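Local coordinates for protein enoyl-CoA hydratase (Mycobacterium tuberculosis, PDB 5KJP) that probably catalyses the reversible hydration of trans-2-enoyl-CoA thioesters to 3-hydroxyacyl-CoA in fatty acid metabolism, as a trimeric member of the crotonase superfamily, at residues D52-D57 against S61-T66; A123-V128 against A214-I219; A247-I252 against R259-G264. All blocks are in the same frame, centred on the assembly; numbering follows the deposited sequence.

Followed from the N terminus, the three contacts come in series, none nested in or crossing another. Contact 1 closes a tight turn of three residues, bringing the end of helix 41-56 back onto strand 62-67. Contact 2 spans 85 residues and ties the start of strand 126-130, in the same sheet, to helix 209-221. Contact 3 closes over six residues, the end of helix 245-255 and a short link, where the C-terminal tail folds back along the helix. The first two centres lie 13 Å apart and share a go-between: Pro-101 and Lys-103 meet side chains of both. Contact 3 stands about 22 Å from either centre, and like contact 2 it touches the second subunit.

Contact 1. Residues D52-D57 against S61-T66; sequences DQLDGD and SVAILT
With chi1 at 168°, the CG of Leu-54 swings trans to its amide nitrogen and carries the isobutyl fork from the end of helix 41-56 toward Ala-63 on strand 62-67. The second torsion, 67°, divides the work of the two methyls. CD2 prolongs the extended chain and meets the methyl of Ala-63, with Leu-54 CD2 3.6 Å from Ala-63 CB. CD1 turns off to the side and rests on the strand backbone, Leu-54 CD1 lying 3.7 Å from Val-62 C and 3.8 Å from Ala-63 N. The fork therefore spans one peptide link and the side chain that follows it.

Alanine suits this place because its single methyl lets the helix settle close: Leu-54 CA and Ala-63 CA are 6.7 Å apart. Val-62 points the other way, and its branched side chain packs on Ile-204 and Thr-205 of helix 193-205. Across these segments the grip is apolar, and polar bonds hold the helix end from another quarter: Asp-55 accepts the backbone N-H groups of Thr-102 and Lys-103, while the Lys-103 amine bonds to Leu-54 O. The chain turns tightly between the segments, and Asp-57 OD1 takes the N-H of Gly-59 there. Helix-on-strand packing of this kind belongs to the beta-alpha-beta crossover, here strand 25-30, helix 41-56 and strand 62-67 of the crotonase fold.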
loop_
_atom_site.group_PDB
_atom_site.type_symbol
_atom_site.label_atom_id
_atom_site.label_comp_id
_atom_site.label_asym_id
_atom_site.label_seq_id
_atom_site.Cartn_x
_atom_site.Cartn_y
_atom_site.Cartn_z
ATOM N N ASP A 52 -23.453 -17.567 3.175
ATOM C CA ASP A 52 -24.385 -17.653 4.304
ATOM C C ASP A 52 -24.139 -18.933 5.086
ATOM O O ASP A 52 -24.162 -18.940 6.321
ATOM C CB ASP A 52 -25.850 -17.609 3.844
ATOM C CG ASP A 52 -26.250 -16.261 3.273
ATOM O OD1 ASP A 52 -25.502 -15.280 3.465
ATOM O OD2 ASP A 52 -27.320 -16.180 2.633
ATOM N N GLN A 53 -23.902 -20.019 4.358
ATOM C CA GLN A 53 -23.646 -21.306 4.988
ATOM C C GLN A 53 -22.361 -21.263 5.808
ATOM O O GLN A 53 -22.331 -21.710 6.958
ATOM C CB GLN A 53 -23.556 -22.410 3.939
ATOM C CG GLN A 53 -23.294 -23.790 4.522
ATOM C CD GLN A 53 -23.194 -24.859 3.450
ATOM O OE1 GLN A 53 -23.480 -24.609 2.278
ATOM N NE2 GLN A 53 -22.775 -26.056 3.843
ATOM N N LEU A 54 -21.304 -20.732 5.196
ATOM C CA LEU A 54 -20.019 -20.556 5.863
ATOM C C LEU A 54 -20.173 -19.820 7.187
ATOM O O LEU A 54 -19.762 -20.318 8.232
ATOM C CB LEU A 54 -19.041 -19.786 4.963
ATOM C CG LEU A 54 -17.764 -19.283 5.649
ATOM C CD1 LEU A 54 -16.867 -20.455 6.080
ATOM C CD2 LEU A 54 -17.013 -18.305 4.742
ATOM N N ASP A 55 -20.786 -18.642 7.140
ATOM C CA ASP A 55 -20.828 -17.781 8.316
ATOM C C ASP A 55 -21.817 -18.295 9.362
ATOM O O ASP A 55 -21.646 -18.048 10.557
ATOM C CB ASP A 55 -21.170 -16.342 7.917
ATOM C CG ASP A 55 -19.963 -15.585 7.367
ATOM O OD1 ASP A 55 -18.821 -16.073 7.533
ATOM O OD2 ASP A 55 -20.154 -14.505 6.768
ATOM N N GLY A 56 -22.830 -19.031 8.919
ATOM C CA GLY A 56 -23.875 -19.496 9.815
ATOM C C GLY A 56 -23.596 -20.817 10.512
ATOM O O GLY A 56 -24.253 -21.154 11.496
ATOM N N ASP A 57 -22.626 -21.572 10.009
ATOM C CA ASP A 57 -22.372 -22.915 10.525
ATOM C C ASP A 57 -21.172 -22.907 11.469
ATOM O O ASP A 57 -20.049 -22.638 11.054
ATOM C CB ASP A 57 -22.147 -23.888 9.363
ATOM C CG ASP A 57 -22.044 -25.343 9.807
ATOM O OD1 ASP A 57 -21.828 -25.621 11.006
ATOM O OD2 ASP A 57 -22.174 -26.220 8.930
ATOM N N SER A 61 -14.992 -23.083 9.472
ATOM C CA SER A 61 -14.038 -22.054 9.876
ATOM C C SER A 61 -13.566 -21.200 8.701
ATOM O O SER A 61 -13.389 -19.991 8.837
ATOM C CB SER A 61 -12.832 -22.692 10.566
ATOM O OG SER A 61 -13.211 -23.295 11.798
ATOM N N VAL A 62 -13.361 -21.836 7.552
ATOM C CA VAL A 62 -12.777 -21.184 6.382
ATOM C C VAL A 62 -13.470 -21.692 5.121
ATOM O O VAL A 62 -13.898 -22.848 5.068
ATOM C CB VAL A 62 -11.242 -21.456 6.282
ATOM C CG1 VAL A 62 -10.655 -20.897 4.982
ATOM C CG2 VAL A 62 -10.501 -20.873 7.484
ATOM N N ALA A 63 -13.594 -20.836 4.110
ATOM C CA ALA A 63 -14.078 -21.281 2.808
ATOM C C ALA A 63 -13.026 -21.085 1.718
ATOM O O ALA A 63 -12.165 -20.205 1.814
ATOM C CB ALA A 63 -15.347 -20.553 2.434
ATOM N N ILE A 64 -13.105 -21.923 0.692
ATOM C CA ILE A 64 -12.304 -21.760 -0.511
ATOM C C ILE A 64 -13.230 -21.637 -1.707
ATOM O O ILE A 64 -14.146 -22.451 -1.882
ATOM C CB ILE A 64 -11.341 -22.943 -0.735
ATOM C CG1 ILE A 64 -10.400 -23.112 0.465
ATOM C CG2 ILE A 64 -10.563 -22.761 -2.039
ATOM C CD1 ILE A 64 -9.591 -24.402 0.410
ATOM N N LEU A 65 -13.007 -20.608 -2.514
ATOM C CA LEU A 65 -13.772 -20.422 -3.742
ATOM C C LEU A 65 -12.908 -20.752 -4.952
ATOM O O LEU A 65 -11.793 -20.246 -5.087
ATOM C CB LEU A 65 -14.297 -18.992 -3.848
ATOM C CG LEU A 65 -14.926 -18.618 -5.199
ATOM C CD1 LEU A 65 -16.198 -19.443 -5.460
ATOM C CD2 LEU A 65 -15.221 -17.127 -5.256
ATOM N N THR A 66 -13.425 -21.593 -5.837
ATOM C CA THR A 66 -12.673 -21.973 -7.018
ATOM C C THR A 66 -13.620 -22.162 -8.205
ATOM O O THR A 66 -14.832 -22.253 -8.029
ATOM C CB THR A 66 -11.844 -23.261 -6.751
ATOM O OG1 THR A 66 -10.797 -23.379 -7.723
ATOM C CG2 THR A 66 -12.726 -24.513 -6.761
#

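Contact 2. Residues A123-V128 against A214-I219; sequences AADLIV and ATKRII
Lys-216 NZ and Asp-125 OD2 form a buried salt bridge 2.7 Å long, the amine approaching the carboxylate on its syn lone pair, the side facing the other oxygen. The two side chains cross at about a right angle, and the last methylene of the lysine comes close as well, with Lys-216 CE 3.2 Å from Asp-125 OD1. A water joins the first shell: it accepts from Lys-216 NZ at 3.1 Å and gives its two protons to Asp-125 OD1, at 2.8 Å, and to Ala-123 O, at 2.7 Å. NZ is also bonded to Pro-101 O and Lys-103 O, and Asp-125 OD2 also accepts the N-H of Leu-105. Four acceptors thus gather round an amine with three protons at most, so at least one bond must be shared or alternate. So many acceptors would probably favour the charged form of the lysine despite burial.

The lysine reaches this point because every torsion of its chain is near trans, from chi1 at 168° to chi4 at 171°; a long, flexible residue suits a place where a helix stands back from the strand, Asp-125 CA and Lys-216 CA being 8.5 Å apart. The aspartate is positioned by the sheet, for the backbones of Asp-125 and Leu-126 pair with Leu-105.

Strand 126-130 lies beside strand 105-109 in the main sheet, with Leu-126 and Val-128 packed on helix 193-205. Helix 209-221 rests its Ala-214 and Ile-218 on helix 230-242, while Thr-215, Ile-218 and Ile-219 pack against the second subunit.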
loop_
_atom_site.group_PDB
_atom_site.type_symbol
_atom_site.label_atom_id
_atom_site.label_comp_id
_atom_site.label_asym_id
_atom_site.label_seq_id
_atom_site.Cartn_x
_atom_site.Cartn_y
_atom_site.Cartn_z
ATOM N N ALA A 123 -12.705 -9.865 -3.494
ATOM C CA ALA A 123 -13.630 -9.894 -2.366
ATOM C C ALA A 123 -13.244 -10.983 -1.362
ATOM O O ALA A 123 -13.706 -10.972 -0.222
ATOM C CB ALA A 123 -15.055 -10.098 -2.853
ATOM N N ALA A 124 -12.413 -11.927 -1.797
ATOM C CA ALA A 124 -11.830 -12.912 -0.890
ATOM C C ALA A 124 -10.692 -12.261 -0.103
ATOM O O ALA A 124 -10.276 -11.151 -0.417
ATOM C CB ALA A 124 -11.322 -14.134 -1.661
ATOM N N ASP A 125 -10.191 -12.951 0.916
ATOM C CA ASP A 125 -9.148 -12.397 1.773
ATOM C C ASP A 125 -7.762 -12.766 1.289
ATOM O O ASP A 125 -6.802 -12.017 1.471
ATOM C CB ASP A 125 -9.333 -12.896 3.199
ATOM C CG ASP A 125 -10.703 -12.587 3.733
ATOM O OD1 ASP A 125 -11.066 -11.390 3.750
ATOM O OD2 ASP A 125 -11.419 -13.537 4.101
ATOM N N LEU A 126 -7.673 -13.946 0.695
ATOM C CA LEU A 126 -6.404 -14.525 0.299
ATOM C C LEU A 126 -6.574 -15.140 -1.076
ATOM O O LEU A 126 -7.662 -15.622 -1.416
ATOM C CB LEU A 126 -5.956 -15.586 1.304
ATOM C CG LEU A 126 -5.852 -15.148 2.764
ATOM C CD1 LEU A 126 -5.638 -16.333 3.678
ATOM C CD2 LEU A 126 -4.712 -14.150 2.914
ATOM N N ILE A 127 -5.507 -15.118 -1.868
ATOM C CA ILE A 127 -5.546 -15.709 -3.195
ATOM C C ILE A 127 -4.406 -16.698 -3.398
ATOM O O ILE A 127 -3.229 -16.375 -3.207
ATOM C CB ILE A 127 -5.486 -14.626 -4.298
ATOM C CG1 ILE A 127 -6.680 -13.669 -4.180
ATOM C CG2 ILE A 127 -5.441 -15.284 -5.687
ATOM C CD1 ILE A 127 -6.614 -12.459 -5.126
ATOM N N VAL A 128 -4.776 -17.916 -3.771
ATOM C CA VAL A 128 -3.829 -18.908 -4.252
ATOM C C VAL A 128 -4.041 -19.031 -5.749
ATOM O O VAL A 128 -5.170 -19.242 -6.201
ATOM C CB VAL A 128 -4.037 -20.272 -3.569
ATOM C CG1 VAL A 128 -3.079 -21.314 -4.149
ATOM C CG2 VAL A 128 -3.854 -20.128 -2.057
ATOM N N ALA A 214 -11.814 -12.365 14.624
ATOM C CA ALA A 214 -11.552 -11.036 15.177
ATOM C C ALA A 214 -10.389 -10.364 14.469
ATOM O O ALA A 214 -10.395 -9.152 14.262
ATOM C CB ALA A 214 -11.272 -11.120 16.672
ATOM N N THR A 215 -9.389 -11.157 14.104
ATOM C CA THR A 215 -8.212 -10.630 13.425
ATOM C C THR A 215 -8.599 -10.088 12.052
ATOM O O THR A 215 -8.205 -8.980 11.673
ATOM C CB THR A 215 -7.121 -11.706 13.292
ATOM O OG1 THR A 215 -6.595 -12.003 14.594
ATOM C CG2 THR A 215 -5.984 -11.211 12.408
ATOM N N LYS A 216 -9.397 -10.860 11.322
ATOM C CA LYS A 216 -9.876 -10.414 10.022
ATOM C C LYS A 216 -10.731 -9.162 10.174
ATOM O O LYS A 216 -10.611 -8.214 9.395
ATOM C CB LYS A 216 -10.671 -11.518 9.318
ATOM C CG LYS A 216 -11.425 -11.019 8.098
ATOM C CD LYS A 216 -12.063 -12.145 7.292
ATOM C CE LYS A 216 -13.061 -11.574 6.295
ATOM N NZ LYS A 216 -13.572 -12.605 5.337
ATOM N N ARG A 217 -11.591 -9.166 11.185
ATOM C CA ARG A 217 -12.461 -8.034 11.439
ATOM C C ARG A 217 -11.668 -6.749 11.683
ATOM O O ARG A 217 -12.011 -5.689 11.161
ATOM C CB ARG A 217 -13.370 -8.322 12.631
ATOM C CG ARG A 217 -14.391 -7.242 12.854
ATOM C CD ARG A 217 -15.415 -7.627 13.905
ATOM N NE ARG A 217 -16.241 -6.477 14.254
ATOM C CZ ARG A 217 -17.027 -6.418 15.319
ATOM N NH1 ARG A 217 -17.104 -7.453 16.148
ATOM N NH2 ARG A 217 -17.736 -5.322 15.555
ATOM N N ILE A 218 -10.602 -6.839 12.471
ATOM C CA ILE A 218 -9.823 -5.646 12.784
ATOM C C ILE A 218 -9.106 -5.149 11.528
ATOM O O ILE A 218 -9.130 -3.958 11.232
ATOM C CB ILE A 218 -8.814 -5.910 13.926
ATOM C CG1 ILE A 218 -9.563 -6.076 15.253
ATOM C CG2 ILE A 218 -7.802 -4.767 14.043
ATOM C CD1 ILE A 218 -8.783 -6.835 16.306
ATOM N N ILE A 219 -8.498 -6.054 10.768
ATOM C CA ILE A 219 -7.801 -5.631 9.551
ATOM C C ILE A 219 -8.763 -4.986 8.538
ATOM O O ILE A 219 -8.459 -3.932 7.970
ATOM C CB ILE A 219 -7.049 -6.801 8.897
ATOM C CG1 ILE A 219 -5.869 -7.220 9.790
ATOM C CG2 ILE A 219 -6.558 -6.411 7.500
ATOM C CD1 ILE A 219 -5.109 -8.439 9.294
HETATM O O HOH W 1 -13.586 -11.339 2.493
#

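Contact 3. Residues A247-I252 against R259-G264; sequences AKEGAI and RPRWTG
Glu-249 fastens the C-terminal tail to helix 245-255, the last helix of this crotonase-family chain, where residues 259-264 run back irregularly beside the helix they have just left. Its CB stands off from the tail, the nearest atom there being Arg-261 O. CG, trans to the backbone nitrogen, comes closer, with Glu-249 CG 3.5 Å from Arg-261 O. At chi2, 67°, the chain bends and brings CD alongside the peptide, Glu-249 CD lying 3.6 Å from Arg-261 N.

At the tip, Glu-249 OE2 takes the N-H of Arg-261 in a hydrogen bond of 2.8 Å, almost straight at 178°. The donor arrives on the anti side of the carboxylate, 24° out of its plane. The same oxygen has a salt bridge to Arg-258, so one acid holds the tail at two points, by a backbone N-H and by a side chain. Glutamate suits the task, being long enough to reach from the helix to the backbone of the tail and able to accept more than one donor.

Next to it, Gly-250 presents only backbone, which lets the indole of Trp-262 lie close: Gly-250 CA is 3.8 Å from Trp-262 CZ3. Pro-260 CB sits 3.6 Å above one face of that ring, offset toward the rim. The indole also touches Lys-141 of the second subunit, and Trp-262 NE1 is hydrogen-bonded to Ala-206 O.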
loop_
_atom_site.group_PDB
_atom_site.type_symbol
_atom_site.label_atom_id
_atom_site.label_comp_id
_atom_site.label_asym_id
_atom_site.label_seq_id
_atom_site.Cartn_x
_atom_site.Cartn_y
_atom_site.Cartn_z
ATOM N N ALA A 247 -9.363 -18.655 24.719
ATOM C CA ALA A 247 -8.160 -17.970 25.184
ATOM C C ALA A 247 -7.526 -18.772 26.317
ATOM O O ALA A 247 -6.301 -18.904 26.391
ATOM C CB ALA A 247 -8.481 -16.541 25.639
ATOM N N LYS A 248 -8.367 -19.318 27.190
ATOM C CA LYS A 248 -7.884 -20.158 28.284
ATOM C C LYS A 248 -7.285 -21.448 27.734
ATOM O O LYS A 248 -6.186 -21.847 28.115
ATOM C CB LYS A 248 -9.016 -20.471 29.267
ATOM C CG LYS A 248 -8.638 -21.456 30.356
ATOM C CD LYS A 248 -9.809 -21.679 31.304
ATOM C CE LYS A 248 -9.495 -22.755 32.325
ATOM N NZ LYS A 248 -10.630 -22.921 33.283
ATOM N N GLU A 249 -8.021 -22.092 26.834
ATOM C CA GLU A 249 -7.594 -23.352 26.239
ATOM C C GLU A 249 -6.283 -23.189 25.469
ATOM O O GLU A 249 -5.417 -24.062 25.510
ATOM C CB GLU A 249 -8.696 -23.895 25.320
ATOM C CG GLU A 249 -8.297 -25.069 24.442
ATOM C CD GLU A 249 -7.990 -26.336 25.224
ATOM O OE1 GLU A 249 -8.274 -26.390 26.441
ATOM O OE2 GLU A 249 -7.458 -27.284 24.611
ATOM N N GLY A 250 -6.141 -22.063 24.776
ATOM C CA GLY A 250 -4.940 -21.787 24.014
ATOM C C GLY A 250 -3.728 -21.692 24.917
ATOM O O GLY A 250 -2.654 -22.197 24.586
ATOM N N ALA A 251 -3.904 -21.057 26.073
ATOM C CA ALA A 251 -2.808 -20.892 27.022
ATOM C C ALA A 251 -2.442 -22.229 27.667
ATOM O O ALA A 251 -1.265 -22.545 27.832
ATOM C CB ALA A 251 -3.176 -19.867 28.087
ATOM N N ILE A 252 -3.463 -23.002 28.030
ATOM C CA ILE A 252 -3.264 -24.319 28.624
ATOM C C ILE A 252 -2.549 -25.251 27.655
ATOM O O ILE A 252 -1.570 -25.913 28.016
ATOM C CB ILE A 252 -4.607 -24.964 29.033
ATOM C CG1 ILE A 252 -5.243 -24.201 30.197
ATOM C CG2 ILE A 252 -4.405 -26.424 29.408
ATOM C CD1 ILE A 252 -4.495 -24.339 31.497
ATOM N N ARG A 259 -1.928 -29.873 21.116
ATOM C CA ARG A 259 -2.890 -29.154 20.297
ATOM C C ARG A 259 -4.057 -28.658 21.132
ATOM O O ARG A 259 -4.596 -29.387 21.966
ATOM C CB ARG A 259 -3.395 -30.032 19.151
ATOM C CG ARG A 259 -2.336 -30.326 18.101
ATOM C CD ARG A 259 -2.827 -31.321 17.063
ATOM N NE ARG A 259 -1.757 -31.746 16.163
ATOM C CZ ARG A 259 -1.931 -32.569 15.134
ATOM N NH1 ARG A 259 -3.137 -33.054 14.868
ATOM N NH2 ARG A 259 -0.903 -32.904 14.365
ATOM N N PRO A 260 -4.435 -27.395 20.929
ATOM C CA PRO A 260 -5.612 -26.821 21.584
ATOM C C PRO A 260 -6.904 -27.380 21.006
ATOM O O PRO A 260 -7.007 -27.572 19.798
ATOM C CB PRO A 260 -5.480 -25.324 21.292
ATOM C CG PRO A 260 -4.663 -25.264 20.045
ATOM C CD PRO A 260 -3.702 -26.401 20.129
ATOM N N ARG A 261 -7.874 -27.652 21.868
ATOM C CA ARG A 261 -9.175 -28.108 21.411
ATOM C C ARG A 261 -10.148 -26.939 21.451
ATOM O O ARG A 261 -10.761 -26.664 22.482
ATOM C CB ARG A 261 -9.676 -29.269 22.270
ATOM C CG ARG A 261 -8.678 -30.409 22.404
ATOM C CD ARG A 261 -9.371 -31.703 22.808
ATOM N NE ARG A 261 -8.640 -32.885 22.360
ATOM C CZ ARG A 261 -8.970 -34.135 22.678
ATOM N NH1 ARG A 261 -10.019 -34.370 23.455
ATOM N NH2 ARG A 261 -8.247 -35.151 22.225
ATOM N N TRP A 262 -10.266 -26.237 20.329
ATOM C CA TRP A 262 -11.078 -25.032 20.276
ATOM C C TRP A 262 -12.562 -25.358 20.400
ATOM O O TRP A 262 -13.007 -26.420 19.969
ATOM C CB TRP A 262 -10.839 -24.270 18.968
ATOM C CG TRP A 262 -9.403 -23.951 18.638
ATOM C CD1 TRP A 262 -8.723 -24.328 17.516
ATOM C CD2 TRP A 262 -8.482 -23.176 19.422
ATOM N NE1 TRP A 262 -7.438 -23.839 17.550
ATOM C CE2 TRP A 262 -7.264 -23.129 18.709
ATOM C CE3 TRP A 262 -8.569 -22.517 20.652
ATOM C CZ2 TRP A 262 -6.144 -22.445 19.184
ATOM C CZ3 TRP A 262 -7.450 -21.844 21.126
ATOM C CH2 TRP A 262 -6.256 -21.816 20.394
ATOM N N THR A 263 -13.324 -24.432 20.974
ATOM C CA THR A 263 -14.779 -24.574 21.039
ATOM C C THR A 263 -15.502 -23.420 20.341
ATOM O O THR A 263 -16.717 -23.466 20.158
ATOM C CB THR A 263 -15.274 -24.653 22.496
ATOM O OG1 THR A 263 -14.988 -23.419 23.166
ATOM C CG2 THR A 263 -14.603 -25.807 23.234
ATOM N N GLY A 264 -14.756 -22.391 19.954
ATOM C CA GLY A 264 -15.348 -21.203 19.364
ATOM C C GLY A 264 -16.179 -20.440 20.381
ATOM O O GLY A 264 -17.125 -19.733 20.032
#